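Long-range contact in acetylene hydratase (Pelobacter acetylenicus, PDB 2E7Z), which catalyses the hydration of acetylene to acetaldehyde with a tungsten bis(molybdopterin guanine dinucleotide) cofactor and a [4Fe-4S] cluster: residues K56-Y61 with E483-A488. Sequence-based numbering, arbitrary orientation.
Sequences KDRVLY and EPAGEA
L60 meets the type II' beta turn A485-A488 with both backbone and side chain. Its carbonyl oxygen accepts the one hydrogen bond between the two segments, from E487 N at 2.8 Å; the N-H...O angle of 137° shows that it is bent. The turn closes on itself through A488 N to A485 O at 3.0 Å. CD2 of L60 packs 3.8 Å from A485 CB and 3.6 Å from A485 O, while CD1 lies beside the same methyl and CB faces G486 CA. That close approach of L60 to the turn is made at a glycine, whose phi of 55° suits its place in the turn.

R58 meets both L60 and the turn's alanines with its guanidinium. CG is anti to the backbone N (chi1 -177°) and the chain runs extended to NE, which carries the guanidinium past the leucine: L60 CD2 sits over one of its faces, near the rim, NH1 comes 4.0 Å from A485 CB and NH2 3.6 Å from A488 CB. Y61 flanks the turn instead, its side chain crossing that of E487 at about a right angle, with CE2 3.6 Å from E487 CG; E487 N lies above one ring face, toward the rim.

The contact thus joins the loop between helix 49-53 and strand 63-65 to that between strand 474-476 and helix 491-501 by mainly apolar packing round a single backbone bond. The buried charge of R58 is met by a salt bridge from NH1 to E461 and a hydrogen bond from NH2 to G456 O, which probably hold its flat surface firmly against leucine.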
ATOM      1  N   LYS A  56      18.586 -20.521   4.317  1.00 14.38           N
ATOM      2  CA  LYS A  56      18.898 -21.658   3.441  1.00 15.91           C
ATOM      3  C   LYS A  56      17.878 -21.861   2.331  1.00 15.21           C
ATOM      4  O   LYS A  56      18.219 -22.395   1.282  1.00 16.38           O
ATOM      5  CB  LYS A  56      19.069 -22.965   4.234  1.00 17.07           C
ATOM      6  CG  LYS A  56      17.817 -23.431   4.948  1.00 20.10           C
ATOM      7  CD  LYS A  56      18.049 -24.706   5.758  1.00 24.22           C
ATOM      8  CE  LYS A  56      18.505 -25.875   4.888  1.00 29.54           C
ATOM      9  NZ  LYS A  56      17.431 -26.389   3.985  1.00 32.08           N
ATOM     10  N   ASP A  57      16.639 -21.394   2.539  1.00 14.08           N
ATOM     11  CA  ASP A  57      15.585 -21.548   1.510  1.00 13.57           C
ATOM     12  C   ASP A  57      15.506 -20.388   0.538  1.00 12.39           C
ATOM     13  O   ASP A  57      14.626 -20.381  -0.338  1.00 11.92           O
ATOM     14  CB  ASP A  57      14.221 -21.806   2.152  1.00 14.19           C
ATOM     15  CG  ASP A  57      14.217 -23.081   2.989  1.00 17.11           C
ATOM     16  OD1 ASP A  57      14.876 -24.049   2.557  1.00 20.81           O
ATOM     17  OD2 ASP A  57      13.565 -23.102   4.056  1.00 21.05           O
ATOM     18  N   ARG A  58      16.389 -19.397   0.683  1.00 11.26           N
ATOM     19  CA  ARG A  58      16.372 -18.274  -0.252  1.00 11.02           C
ATOM     20  C   ARG A  58      16.668 -18.780  -1.664  1.00 11.37           C
ATOM     21  O   ARG A  58      17.545 -19.630  -1.886  1.00 11.50           O
ATOM     22  CB  ARG A  58      17.389 -17.218   0.185  1.00 10.73           C
ATOM     23  CG  ARG A  58      17.376 -15.988  -0.705  1.00 10.70           C
ATOM     24  CD  ARG A  58      18.297 -14.919  -0.187  1.00 10.24           C
ATOM     25  NE  ARG A  58      18.344 -13.838  -1.214  1.00  9.40           N
ATOM     26  CZ  ARG A  58      19.294 -12.896  -1.302  1.00  9.78           C
ATOM     27  NH1 ARG A  58      20.282 -12.829  -0.408  1.00 11.15           N
ATOM     28  NH2 ARG A  58      19.280 -11.998  -2.288  1.00  9.88           N
ATOM     29  N   VAL A  59      15.899 -18.292  -2.631  1.00 10.24           N
ATOM     30  CA  VAL A  59      16.146 -18.605  -4.027  1.00 10.63           C
ATOM     31  C   VAL A  59      17.278 -17.730  -4.538  1.00 10.57           C
ATOM     32  O   VAL A  59      17.139 -16.497  -4.609  1.00 10.53           O
ATOM     33  CB  VAL A  59      14.854 -18.395  -4.875  1.00 10.54           C
ATOM     34  CG1 VAL A  59      15.115 -18.622  -6.361  1.00 10.60           C
ATOM     35  CG2 VAL A  59      13.741 -19.335  -4.376  1.00 11.89           C
ATOM     36  N   LEU A  60      18.407 -18.342  -4.897  1.00 10.42           N
ATOM     37  CA  LEU A  60      19.585 -17.603  -5.332  1.00 11.14           C
ATOM     38  C   LEU A  60      19.922 -17.796  -6.810  1.00 11.17           C
ATOM     39  O   LEU A  60      20.846 -17.157  -7.334  1.00 11.08           O
ATOM     40  CB  LEU A  60      20.797 -17.937  -4.448  1.00 12.06           C
ATOM     41  CG  LEU A  60      20.728 -17.430  -3.016  1.00 12.84           C
ATOM     42  CD1 LEU A  60      22.025 -17.906  -2.294  1.00 14.08           C
ATOM     43  CD2 LEU A  60      20.564 -15.933  -2.900  1.00 12.83           C
ATOM     44  N   TYR A  61      19.182 -18.665  -7.488  1.00 11.22           N
ATOM     45  CA  TYR A  61      19.435 -18.990  -8.890  1.00 10.72           C
ATOM     46  C   TYR A  61      18.111 -19.089  -9.627  1.00 10.82           C
ATOM     47  O   TYR A  61      17.106 -19.520  -9.040  1.00 10.92           O
ATOM     48  CB  TYR A  61      20.207 -20.324  -9.039  1.00 11.11           C
ATOM     49  CG  TYR A  61      21.552 -20.290  -8.357  1.00 12.75           C
ATOM     50  CD1 TYR A  61      21.666 -20.602  -7.017  1.00 12.40           C
ATOM     51  CD2 TYR A  61      22.707 -19.909  -9.051  1.00 12.71           C
ATOM     52  CE1 TYR A  61      22.898 -20.536  -6.358  1.00 13.13           C
ATOM     53  CE2 TYR A  61      23.951 -19.859  -8.411  1.00 14.09           C
ATOM     54  CZ  TYR A  61      24.022 -20.165  -7.074  1.00 14.31           C
ATOM     55  OH  TYR A  61      25.237 -20.116  -6.434  1.00 17.39           O
ATOM     56  N   GLU A 483      27.897  -7.678  -1.642  1.00 12.93           N
ATOM     57  CA  GLU A 483      27.475  -8.107  -2.964  1.00 13.99           C
ATOM     58  C   GLU A 483      26.323  -9.095  -2.794  1.00 13.04           C
ATOM     59  O   GLU A 483      26.267  -9.819  -1.795  1.00 13.70           O
ATOM     60  CB  GLU A 483      28.645  -8.792  -3.690  1.00 15.39           C
ATOM     61  CG  GLU A 483      29.768  -7.831  -4.125  1.00 20.11           C
ATOM     62  CD  GLU A 483      29.365  -6.835  -5.215  1.00 26.79           C
ATOM     63  OE1 GLU A 483      28.424  -7.113  -5.999  1.00 29.67           O
ATOM     64  OE2 GLU A 483      30.009  -5.761  -5.297  1.00 30.53           O
ATOM     65  N   PRO A 484      25.403  -9.148  -3.769  1.00 12.48           N
ATOM     66  CA  PRO A 484      24.318 -10.122  -3.640  1.00 12.11           C
ATOM     67  C   PRO A 484      24.814 -11.566  -3.596  1.00 12.76           C
ATOM     68  O   PRO A 484      25.765 -11.941  -4.288  1.00 13.88           O
ATOM     69  CB  PRO A 484      23.464  -9.902  -4.889  1.00 12.80           C
ATOM     70  CG  PRO A 484      24.157  -8.885  -5.727  1.00 15.09           C
ATOM     71  CD  PRO A 484      25.297  -8.303  -4.974  1.00 12.76           C
ATOM     72  N   ALA A 485      24.129 -12.372  -2.803  1.00 12.16           N
ATOM     73  CA  ALA A 485      24.467 -13.799  -2.696  1.00 12.46           C
ATOM     74  C   ALA A 485      24.106 -14.556  -3.970  1.00 12.96           C
ATOM     75  O   ALA A 485      23.192 -14.179  -4.709  1.00 12.49           O
ATOM     76  CB  ALA A 485      23.785 -14.417  -1.496  1.00 14.61           C
ATOM     77  N   GLY A 486      24.852 -15.623  -4.242  1.00 13.08           N
ATOM     78  CA  GLY A 486      24.549 -16.530  -5.343  1.00 12.84           C
ATOM     79  C   GLY A 486      24.439 -15.772  -6.649  1.00 12.40           C
ATOM     80  O   GLY A 486      25.282 -14.911  -6.950  1.00 13.65           O
ATOM     81  N   GLU A 487      23.366 -16.044  -7.402  1.00 11.34           N
ATOM     82  CA  GLU A 487      23.110 -15.361  -8.660  1.00 11.87           C
ATOM     83  C   GLU A 487      21.931 -14.398  -8.516  1.00 10.60           C
ATOM     84  O   GLU A 487      21.250 -14.108  -9.498  1.00 10.48           O
ATOM     85  CB  GLU A 487      22.850 -16.380  -9.778  1.00 12.01           C
ATOM     86  CG  GLU A 487      24.128 -16.912 -10.409  1.00 14.42           C
ATOM     87  CD  GLU A 487      24.678 -15.944 -11.431  1.00 16.09           C
ATOM     88  OE1 GLU A 487      24.086 -15.829 -12.534  1.00 15.96           O
ATOM     89  OE2 GLU A 487      25.705 -15.293 -11.123  1.00 20.77           O
ATOM     90  N   ALA A 488      21.716 -13.873  -7.311  1.00  9.94           N
ATOM     91  CA  ALA A 488      20.635 -12.860  -7.154  1.00  9.47           C
ATOM     92  C   ALA A 488      20.999 -11.602  -7.930  1.00 10.11           C
ATOM     93  O   ALA A 488      22.152 -11.179  -7.955  1.00 10.06           O
ATOM     94  CB  ALA A 488      20.450 -12.571  -5.688  1.00  9.83           C
TER